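Local coordinates for intestinal fatty acid binding protein (Rattus norvegicus, PDB 1ICM), which binds a long-chain fatty acid such as myristate inside its beta-barrel and probably serves to carry fatty acids within cells of the intestinal lining, at residues T76-V90 / F93-E107. Sequence-based numbering, arbitrary orientation.
Sequences TELTGTWTMEGNKLV and FKRVDNGKELIAVRE. With MYR (myristic acid), chain B.
Carboxylate oxygen O2 of the bound myristate is gripped from both segments: Arg106 NH1 donates to it at 2.8 Å, and Trp82 NE1 reaches it through a weak, bent bond. Arg106 NH2 holds the other oxygen, O1, also at 2.8 Å but straighter (166°), with O1 near the guanidinium plane. Arginine suits this place because its two terminal nitrogens can each take one oxygen, and its charge probably offsets that of a buried carboxylate. The Arg106 side chain, extended from CG to NE, brings its guanidinium alongside the indole, the planes only 14° apart, with Trp82 CZ2 over one guanidinium face, 3.4 Å from Arg106 NH1. On the opposite indole face stands the edge of Phe93 in a T-shaped pair, planes at 80°, its CZ 3.8 Å from Trp82 NE1. Phe93 CD1 in turn lies 3.4 Å from Gly80 CA, where any CB would collide with the ring, so glycine fits. Ala104 CB, a small methyl, approaches Trp82 CH2 at 3.9 Å from the side of the indole where Phe93 stands. A leucine in place of Trp82 would probably cost O2 the weak N-H bond from the indole and strip Arg106 and Phe93 of the flat surface between them. Toward the other end, Arg95 clasps Asp97 side-on through NE and NH2 while Thr76 CG2 covers one guanidinium face. Backbone pairs Thr79 with Lys94 and Leu89 with Arg106 set the antiparallel register. Three successive strands, 77-85, 88-95 and 101-109, form a meander in the barrel wall of the fatty-acid binding protein fold; strand 112-119 follows, supplying Gln115 to Arg106 NE, while strand 68-71 flanks 77-85 and Phe62 of strand 57-63 stacks with Trp82.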
ATOM      1  N   THR A  76     -13.521  -0.946   1.261  1.00 15.82           N
ATOM      2  CA  THR A  76     -13.263  -2.215   0.530  1.00 13.62           C
ATOM      3  C   THR A  76     -12.335  -3.085   1.346  1.00 13.47           C
ATOM      4  O   THR A  76     -11.234  -2.642   1.728  1.00 16.89           O
ATOM      5  CB  THR A  76     -12.591  -1.907  -0.801  1.00 18.26           C
ATOM      6  OG1 THR A  76     -13.513  -1.179  -1.573  1.00 24.27           O
ATOM      7  CG2 THR A  76     -12.125  -3.147  -1.543  1.00 22.20           C
ATOM      8  N   GLU A  77     -12.788  -4.278   1.700  1.00 10.48           N
ATOM      9  CA  GLU A  77     -11.966  -5.161   2.544  1.00 13.48           C
ATOM     10  C   GLU A  77     -11.052  -6.147   1.803  1.00 18.19           C
ATOM     11  O   GLU A  77     -11.467  -6.734   0.801  1.00 12.95           O
ATOM     12  CB  GLU A  77     -12.822  -5.831   3.626  1.00 17.63           C
ATOM     13  CG  GLU A  77     -13.295  -4.768   4.629  1.00 32.72           C
ATOM     14  CD  GLU A  77     -14.523  -5.117   5.423  1.00 47.25           C
ATOM     15  OE1 GLU A  77     -15.306  -6.026   5.134  1.00 50.33           O
ATOM     16  OE2 GLU A  77     -14.642  -4.318   6.458  1.00 50.89           O
ATOM     17  N   LEU A  78      -9.809  -6.317   2.287  1.00 14.44           N
ATOM     18  CA  LEU A  78      -8.849  -7.224   1.661  1.00 11.92           C
ATOM     19  C   LEU A  78      -8.330  -8.142   2.759  1.00 13.27           C
ATOM     20  O   LEU A  78      -8.377  -7.814   3.960  1.00 12.20           O
ATOM     21  CB  LEU A  78      -7.545  -6.466   1.215  1.00 13.27           C
ATOM     22  CG  LEU A  78      -7.711  -5.178   0.428  1.00 18.64           C
ATOM     23  CD1 LEU A  78      -6.335  -4.693   0.036  1.00 23.80           C
ATOM     24  CD2 LEU A  78      -8.407  -5.514  -0.865  1.00 26.04           C
ATOM     25  N   THR A  79      -7.793  -9.295   2.367  1.00 12.15           N
ATOM     26  CA  THR A  79      -7.155 -10.186   3.340  1.00 11.89           C
ATOM     27  C   THR A  79      -5.908 -10.697   2.621  1.00 13.59           C
ATOM     28  O   THR A  79      -5.916 -10.887   1.393  1.00 10.70           O
ATOM     29  CB  THR A  79      -7.945 -11.359   3.906  1.00 17.45           C
ATOM     30  OG1 THR A  79      -8.411 -12.056   2.767  1.00 22.38           O
ATOM     31  CG2 THR A  79      -9.115 -10.829   4.715  1.00 19.62           C
ATOM     32  N   GLY A  80      -4.804 -10.896   3.354  1.00 15.14           N
ATOM     33  CA  GLY A  80      -3.633 -11.389   2.630  1.00 13.80           C
ATOM     34  C   GLY A  80      -2.438 -11.468   3.569  1.00 13.86           C
ATOM     35  O   GLY A  80      -2.578 -11.429   4.788  1.00 13.31           O
ATOM     36  N   THR A  81      -1.265 -11.591   2.952  1.00 12.96           N
ATOM     37  CA  THR A  81      -0.027 -11.688   3.714  1.00 17.04           C
ATOM     38  C   THR A  81       1.100 -10.989   2.977  1.00 13.19           C
ATOM     39  O   THR A  81       1.162 -10.867   1.756  1.00 15.48           O
ATOM     40  CB  THR A  81       0.473 -13.166   3.872  1.00 19.20           C
ATOM     41  OG1 THR A  81       0.785 -13.596   2.569  1.00 28.35           O
ATOM     42  CG2 THR A  81      -0.614 -14.092   4.388  1.00 15.19           C
ATOM     43  N   TRP A  82       2.051 -10.553   3.778  1.00 11.83           N
ATOM     44  CA  TRP A  82       3.247  -9.967   3.250  1.00 11.74           C
ATOM     45  C   TRP A  82       4.358 -10.990   3.578  1.00 10.30           C
ATOM     46  O   TRP A  82       4.393 -11.601   4.672  1.00 12.54           O
ATOM     47  CB  TRP A  82       3.643  -8.685   4.049  1.00 14.58           C
ATOM     48  CG  TRP A  82       2.939  -7.394   3.721  1.00 12.51           C
ATOM     49  CD1 TRP A  82       2.011  -6.774   4.495  1.00  9.61           C
ATOM     50  CD2 TRP A  82       3.133  -6.569   2.555  1.00  8.11           C
ATOM     51  NE1 TRP A  82       1.612  -5.633   3.832  1.00  8.53           N
ATOM     52  CE2 TRP A  82       2.271  -5.469   2.664  1.00  7.35           C
ATOM     53  CE3 TRP A  82       3.952  -6.657   1.430  1.00 13.87           C
ATOM     54  CZ2 TRP A  82       2.247  -4.459   1.704  1.00  7.04           C
ATOM     55  CZ3 TRP A  82       3.940  -5.677   0.454  1.00 12.13           C
ATOM     56  CH2 TRP A  82       3.071  -4.593   0.609  1.00  7.16           C
ATOM     57  N   THR A  83       5.316 -11.101   2.660  1.00 11.02           N
ATOM     58  CA  THR A  83       6.448 -11.976   2.968  1.00 16.56           C
ATOM     59  C   THR A  83       7.706 -11.301   2.478  1.00 16.88           C
ATOM     60  O   THR A  83       7.637 -10.498   1.553  1.00 14.43           O
ATOM     61  CB  THR A  83       6.364 -13.349   2.279  1.00 21.94           C
ATOM     62  OG1 THR A  83       6.165 -13.154   0.885  1.00 29.88           O
ATOM     63  CG2 THR A  83       5.235 -14.155   2.895  1.00 18.21           C
ATOM     64  N   MET A  84       8.873 -11.628   3.061  1.00 17.73           N
ATOM     65  CA  MET A  84      10.113 -11.006   2.577  1.00 15.18           C
ATOM     66  C   MET A  84      10.739 -11.865   1.489  1.00 20.93           C
ATOM     67  O   MET A  84      11.038 -13.036   1.750  1.00 21.64           O
ATOM     68  CB  MET A  84      11.121 -10.837   3.716  1.00 20.68           C
ATOM     69  CG  MET A  84      12.381 -10.148   3.220  1.00 31.05           C
ATOM     70  SD  MET A  84      12.333  -8.341   3.369  1.00 45.74           S
ATOM     71  CE  MET A  84      12.400  -8.204   5.176  1.00 36.13           C
ATOM     72  N   GLU A  85      10.906 -11.297   0.296  1.00 20.61           N
ATOM     73  CA  GLU A  85      11.502 -12.010  -0.826  1.00 28.00           C
ATOM     74  C   GLU A  85      12.746 -11.290  -1.224  1.00 37.90           C
ATOM     75  O   GLU A  85      12.640 -10.248  -1.863  1.00 35.05           O
ATOM     76  CB  GLU A  85      10.765 -11.934  -2.159  1.00 37.40           C
ATOM     77  CG  GLU A  85      10.186 -13.278  -2.582  1.00 55.76           C
ATOM     78  CD  GLU A  85       8.921 -13.523  -1.819  1.00 71.55           C
ATOM     79  OE1 GLU A  85       9.146 -13.598  -0.528  1.00 75.79           O
ATOM     80  OE2 GLU A  85       7.824 -13.632  -2.350  1.00 76.00           O
ATOM     81  N   GLY A  86      13.894 -11.857  -0.874  1.00 41.03           N
ATOM     82  CA  GLY A  86      15.108 -11.167  -1.184  1.00 37.13           C
ATOM     83  C   GLY A  86      15.060  -9.960  -0.269  1.00 33.94           C
ATOM     84  O   GLY A  86      14.895 -10.042   0.956  1.00 32.64           O
ATOM     85  N   ASN A  87      15.198  -8.815  -0.915  1.00 36.07           N
ATOM     86  CA  ASN A  87      15.175  -7.551  -0.230  1.00 41.06           C
ATOM     87  C   ASN A  87      13.836  -6.848  -0.268  1.00 32.75           C
ATOM     88  O   ASN A  87      13.675  -5.777   0.303  1.00 34.62           O
ATOM     89  CB  ASN A  87      16.241  -6.647  -0.871  1.00 54.97           C
ATOM     90  CG  ASN A  87      17.470  -6.754  -0.004  1.00 69.50           C
ATOM     91  OD1 ASN A  87      17.466  -6.296   1.159  1.00 73.37           O
ATOM     92  ND2 ASN A  87      18.509  -7.384  -0.558  1.00 74.76           N
ATOM     93  N   LYS A  88      12.903  -7.440  -0.990  1.00 29.79           N
ATOM     94  CA  LYS A  88      11.582  -6.874  -1.145  1.00 21.15           C
ATOM     95  C   LYS A  88      10.536  -7.505  -0.260  1.00 15.57           C
ATOM     96  O   LYS A  88      10.644  -8.656   0.171  1.00 19.01           O
ATOM     97  CB  LYS A  88      11.035  -7.235  -2.521  1.00 24.38           C
ATOM     98  CG  LYS A  88      11.893  -6.917  -3.733  1.00 29.57           C
ATOM     99  CD  LYS A  88      11.311  -7.565  -4.987  1.00 34.33           C
ATOM    100  CE  LYS A  88      11.651  -6.744  -6.232  1.00 43.58           C
ATOM    101  NZ  LYS A  88      11.390  -7.413  -7.525  1.00 45.75           N
ATOM    102  N   LEU A  89       9.467  -6.717  -0.064  1.00 12.29           N
ATOM    103  CA  LEU A  89       8.296  -7.228   0.642  1.00  9.68           C
ATOM    104  C   LEU A  89       7.283  -7.478  -0.495  1.00 14.48           C
ATOM    105  O   LEU A  89       7.070  -6.572  -1.335  1.00 13.52           O
ATOM    106  CB  LEU A  89       7.723  -6.273   1.693  1.00 13.24           C
ATOM    107  CG  LEU A  89       8.484  -6.224   3.008  1.00 23.37           C
ATOM    108  CD1 LEU A  89       7.917  -5.086   3.868  1.00 24.92           C
ATOM    109  CD2 LEU A  89       8.183  -7.533   3.721  1.00 28.84           C
ATOM    110  N   VAL A  90       6.713  -8.695  -0.547  1.00 12.36           N
ATOM    111  CA  VAL A  90       5.759  -9.063  -1.587  1.00 12.23           C
ATOM    112  C   VAL A  90       4.469  -9.341  -0.869  1.00 15.08           C
ATOM    113  O   VAL A  90       4.522 -10.112   0.091  1.00 13.10           O
ATOM    114  CB  VAL A  90       6.271 -10.272  -2.374  1.00 19.73           C
ATOM    115  CG1 VAL A  90       5.199 -10.787  -3.346  1.00 18.09           C
ATOM    116  CG2 VAL A  90       7.526  -9.877  -3.161  1.00 18.45           C
ATOM    117  N   PHE A  93      -2.707 -10.338  -1.854  1.00 11.12           N
ATOM    118  CA  PHE A  93      -4.019 -10.029  -1.291  1.00 10.45           C
ATOM    119  C   PHE A  93      -5.188 -10.406  -2.213  1.00 12.23           C
ATOM    120  O   PHE A  93      -5.020 -10.623  -3.408  1.00 11.58           O
ATOM    121  CB  PHE A  93      -4.121  -8.511  -1.035  1.00 11.39           C
ATOM    122  CG  PHE A  93      -3.122  -8.065   0.005  1.00 13.93           C
ATOM    123  CD1 PHE A  93      -3.371  -8.276   1.359  1.00 12.92           C
ATOM    124  CD2 PHE A  93      -1.931  -7.481  -0.432  1.00 12.96           C
ATOM    125  CE1 PHE A  93      -2.394  -7.887   2.283  1.00 20.53           C
ATOM    126  CE2 PHE A  93      -0.963  -7.055   0.479  1.00 12.87           C
ATOM    127  CZ  PHE A  93      -1.214  -7.286   1.834  1.00 13.44           C
ATOM    128  N   LYS A  94      -6.347 -10.442  -1.575  1.00  9.91           N
ATOM    129  CA  LYS A  94      -7.606 -10.766  -2.241  1.00 18.42           C
ATOM    130  C   LYS A  94      -8.690  -9.839  -1.699  1.00 17.45           C
ATOM    131  O   LYS A  94      -8.744  -9.637  -0.486  1.00 12.21           O
ATOM    132  CB  LYS A  94      -8.048 -12.133  -1.704  1.00 28.45           C
ATOM    133  CG  LYS A  94      -8.566 -13.129  -2.719  1.00 44.10           C
ATOM    134  CD  LYS A  94      -7.565 -14.254  -2.980  1.00 50.80           C
ATOM    135  CE  LYS A  94      -7.519 -14.693  -4.437  1.00 50.98           C
ATOM    136  NZ  LYS A  94      -6.891 -16.011  -4.602  1.00 52.49           N
ATOM    137  N   ARG A  95      -9.563  -9.323  -2.578  1.00 14.42           N
ATOM    138  CA  ARG A  95     -10.708  -8.493  -2.197  1.00 10.97           C
ATOM    139  C   ARG A  95     -11.727  -9.450  -1.626  1.00 13.79           C
ATOM    140  O   ARG A  95     -12.011 -10.428  -2.293  1.00 16.70           O
ATOM    141  CB  ARG A  95     -11.320  -7.833  -3.442  1.00 12.45           C
ATOM    142  CG  ARG A  95     -10.544  -6.592  -3.893  1.00  9.61           C
ATOM    143  CD  ARG A  95     -11.185  -5.774  -5.013  1.00 12.23           C
ATOM    144  NE  ARG A  95     -12.566  -5.358  -4.705  1.00 11.16           N
ATOM    145  CZ  ARG A  95     -13.131  -4.251  -5.230  1.00 17.38           C
ATOM    146  NH1 ARG A  95     -12.487  -3.409  -6.066  1.00 16.37           N
ATOM    147  NH2 ARG A  95     -14.408  -3.992  -4.889  1.00 16.82           N
ATOM    148  N   VAL A  96     -12.278  -9.255  -0.453  1.00 11.38           N
ATOM    149  CA  VAL A  96     -13.214 -10.217   0.051  1.00 12.16           C
ATOM    150  C   VAL A  96     -14.546 -10.181  -0.686  1.00 19.18           C
ATOM    151  O   VAL A  96     -15.235 -11.186  -0.659  1.00 23.18           O
ATOM    152  CB  VAL A  96     -13.468  -9.881   1.508  1.00 18.77           C
ATOM    153  CG1 VAL A  96     -14.546 -10.752   2.146  1.00 21.69           C
ATOM    154  CG2 VAL A  96     -12.144  -9.972   2.255  1.00 18.67           C
ATOM    155  N   ASP A  97     -14.910  -9.059  -1.327  1.00 12.99           N
ATOM    156  CA  ASP A  97     -16.197  -9.022  -2.006  1.00 11.04           C
ATOM    157  C   ASP A  97     -16.268  -9.894  -3.259  1.00 15.00           C
ATOM    158  O   ASP A  97     -17.110 -10.794  -3.375  1.00 16.71           O
ATOM    159  CB  ASP A  97     -16.600  -7.571  -2.337  1.00 11.93           C
ATOM    160  CG  ASP A  97     -15.578  -6.768  -3.096  1.00 18.88           C
ATOM    161  OD1 ASP A  97     -14.494  -7.210  -3.417  1.00 18.56           O
ATOM    162  OD2 ASP A  97     -15.971  -5.538  -3.386  1.00 22.63           O
ATOM    163  N   ASN A  98     -15.383  -9.570  -4.198  1.00 11.94           N
ATOM    164  CA  ASN A  98     -15.257 -10.175  -5.494  1.00 12.16           C
ATOM    165  C   ASN A  98     -14.197 -11.263  -5.652  1.00 16.85           C
ATOM    166  O   ASN A  98     -14.117 -11.853  -6.742  1.00 19.05           O
ATOM    167  CB  ASN A  98     -15.316  -9.114  -6.613  1.00  9.12           C
ATOM    168  CG  ASN A  98     -14.051  -8.283  -6.748  1.00 16.52           C
ATOM    169  OD1 ASN A  98     -13.993  -7.231  -7.426  1.00 18.82           O
ATOM    170  ND2 ASN A  98     -12.997  -8.790  -6.132  1.00 11.65           N
ATOM    171  N   GLY A  99     -13.386 -11.530  -4.611  1.00 11.37           N
ATOM    172  CA  GLY A  99     -12.371 -12.559  -4.686  1.00 12.77           C
ATOM    173  C   GLY A  99     -11.218 -12.339  -5.658  1.00 14.88           C
ATOM    174  O   GLY A  99     -10.404 -13.208  -5.941  1.00 14.46           O
ATOM    175  N   LYS A 100     -11.112 -11.154  -6.203  1.00 11.02           N
ATOM    176  CA  LYS A 100     -10.072 -10.840  -7.154  1.00 16.29           C
ATOM    177  C   LYS A 100      -8.738 -10.579  -6.465  1.00 16.48           C
ATOM    178  O   LYS A 100      -8.707 -10.132  -5.342  1.00 12.71           O
ATOM    179  CB  LYS A 100     -10.499  -9.773  -8.156  1.00 18.53           C
ATOM    180  CG  LYS A 100     -11.511 -10.432  -9.098  1.00 27.93           C
ATOM    181  CD  LYS A 100     -12.436  -9.503  -9.869  1.00 38.37           C
ATOM    182  CE  LYS A 100     -13.219 -10.219 -10.957  1.00 46.25           C
ATOM    183  NZ  LYS A 100     -12.343 -10.717 -12.030  1.00 49.64           N
ATOM    184  N   GLU A 101      -7.668 -10.913  -7.150  1.00 12.11           N
ATOM    185  CA  GLU A 101      -6.322 -10.780  -6.606  1.00 15.76           C
ATOM    186  C   GLU A 101      -5.694  -9.419  -6.829  1.00 10.42           C
ATOM    187  O   GLU A 101      -5.761  -8.800  -7.902  1.00 11.32           O
ATOM    188  CB  GLU A 101      -5.457 -11.906  -7.229  1.00 19.68           C
ATOM    189  CG  GLU A 101      -3.947 -11.812  -6.982  1.00 37.03           C
ATOM    190  CD  GLU A 101      -3.150 -12.680  -7.919  1.00 45.35           C
ATOM    191  OE1 GLU A 101      -3.075 -12.181  -9.139  1.00 50.52           O
ATOM    192  OE2 GLU A 101      -2.649 -13.731  -7.563  1.00 46.05           O
ATOM    193  N   LEU A 102      -4.999  -8.999  -5.764  1.00 10.69           N
ATOM    194  CA  LEU A 102      -4.284  -7.723  -5.799  1.00 10.79           C
ATOM    195  C   LEU A 102      -2.901  -7.999  -5.213  1.00  9.54           C
ATOM    196  O   LEU A 102      -2.774  -8.513  -4.090  1.00  9.23           O
ATOM    197  CB  LEU A 102      -5.005  -6.668  -4.918  1.00 15.40           C
ATOM    198  CG  LEU A 102      -4.491  -5.213  -5.018  1.00 21.33           C
ATOM    199  CD1 LEU A 102      -5.536  -4.266  -4.414  1.00 20.23           C
ATOM    200  CD2 LEU A 102      -3.175  -5.101  -4.218  1.00 19.99           C
ATOM    201  N   ILE A 103      -1.909  -7.676  -6.000  1.00  9.36           N
ATOM    202  CA  ILE A 103      -0.529  -7.888  -5.545  1.00 12.68           C
ATOM    203  C   ILE A 103       0.140  -6.559  -5.227  1.00 11.37           C
ATOM    204  O   ILE A 103       0.000  -5.593  -5.994  1.00 13.98           O
ATOM    205  CB  ILE A 103       0.289  -8.385  -6.752  1.00 16.13           C
ATOM    206  CG1 ILE A 103      -0.239  -9.729  -7.226  1.00 17.71           C
ATOM    207  CG2 ILE A 103       1.756  -8.557  -6.320  1.00 16.39           C
ATOM    208  CD1 ILE A 103      -0.348 -10.774  -6.137  1.00 16.94           C
ATOM    209  N   ALA A 104       0.935  -6.524  -4.165  1.00 10.75           N
ATOM    210  CA  ALA A 104       1.651  -5.283  -3.893  1.00 11.19           C
ATOM    211  C   ALA A 104       3.113  -5.609  -3.575  1.00 13.81           C
ATOM    212  O   ALA A 104       3.398  -6.625  -2.935  1.00 11.20           O
ATOM    213  CB  ALA A 104       1.039  -4.494  -2.742  1.00 17.57           C
ATOM    214  N   VAL A 105       3.990  -4.711  -3.982  1.00 11.27           N
ATOM    215  CA  VAL A 105       5.412  -4.879  -3.706  1.00  9.17           C
ATOM    216  C   VAL A 105       5.995  -3.582  -3.150  1.00 12.62           C
ATOM    217  O   VAL A 105       5.689  -2.499  -3.640  1.00 12.78           O
ATOM    218  CB  VAL A 105       6.171  -5.129  -5.019  1.00 10.57           C
ATOM    219  CG1 VAL A 105       7.679  -5.349  -4.793  1.00 14.67           C
ATOM    220  CG2 VAL A 105       5.520  -6.278  -5.781  1.00 14.00           C
ATOM    221  N   ARG A 106       6.846  -3.733  -2.147  1.00 12.17           N
ATOM    222  CA  ARG A 106       7.544  -2.604  -1.550  1.00  7.69           C
ATOM    223  C   ARG A 106       9.033  -2.888  -1.739  1.00  9.50           C
ATOM    224  O   ARG A 106       9.531  -3.942  -1.378  1.00 12.51           O
ATOM    225  CB  ARG A 106       7.342  -2.489  -0.054  1.00 10.60           C
ATOM    226  CG  ARG A 106       6.024  -1.821   0.286  1.00 14.48           C
ATOM    227  CD  ARG A 106       5.842  -1.738   1.791  1.00 18.51           C
ATOM    228  NE  ARG A 106       4.674  -0.924   2.103  1.00 16.82           N
ATOM    229  CZ  ARG A 106       3.781  -1.159   3.049  1.00 16.62           C
ATOM    230  NH1 ARG A 106       3.844  -2.260   3.804  1.00 14.65           N
ATOM    231  NH2 ARG A 106       2.771  -0.302   3.209  1.00 20.07           N
ATOM    232  N   GLU A 107       9.731  -1.932  -2.319  1.00  9.23           N
ATOM    233  CA  GLU A 107      11.156  -2.117  -2.491  1.00 14.74           C
ATOM    234  C   GLU A 107      11.866  -0.759  -2.396  1.00 17.12           C
ATOM    235  O   GLU A 107      11.283   0.268  -2.719  1.00 15.80           O
ATOM    236  CB  GLU A 107      11.371  -2.789  -3.845  1.00 13.14           C
ATOM    237  CG  GLU A 107      11.277  -1.780  -4.972  1.00 26.56           C
ATOM    238  CD  GLU A 107      11.262  -2.474  -6.307  1.00 41.56           C
ATOM    239  OE1 GLU A 107      12.434  -3.026  -6.613  1.00 40.83           O
ATOM    240  OE2 GLU A 107      10.230  -2.489  -6.989  1.00 34.93           O
TER
HETATM  241  C1  MYR B 133       0.356  -2.184   4.696  1.00 27.61           C
HETATM  242  O1  MYR B 133       0.637  -0.937   4.871  1.00 24.74           O
HETATM  243  O2  MYR B 133       1.234  -3.005   4.607  1.00 28.44           O
HETATM  244  C2  MYR B 133      -1.130  -2.519   4.632  1.00 24.53           C
HETATM  245  C3  MYR B 133      -1.595  -3.119   3.318  1.00 27.21           C
HETATM  246  C4  MYR B 133      -1.435  -2.201   2.111  1.00 29.37           C
HETATM  247  C5  MYR B 133      -1.966  -2.773   0.797  1.00 28.92           C
HETATM  248  C6  MYR B 133      -2.128  -1.666  -0.247  1.00 31.92           C
HETATM  249  C7  MYR B 133      -3.294  -1.833  -1.210  1.00 31.57           C
HETATM  250  C8  MYR B 133      -4.017  -0.501  -1.395  1.00 30.64           C
HETATM  251  C9  MYR B 133      -4.311  -0.206  -2.849  1.00 32.29           C
HETATM  252  C10 MYR B 133      -4.522   1.271  -3.138  1.00 36.89           C
HETATM  253  C11 MYR B 133      -5.995   1.625  -3.131  1.00 43.89           C
HETATM  254  C12 MYR B 133      -6.329   3.105  -3.071  1.00 48.14           C
HETATM  255  C13 MYR B 133      -7.834   3.282  -2.959  1.00 56.15           C
HETATM  256  C14 MYR B 133      -8.331   4.709  -3.118  1.00 62.28           C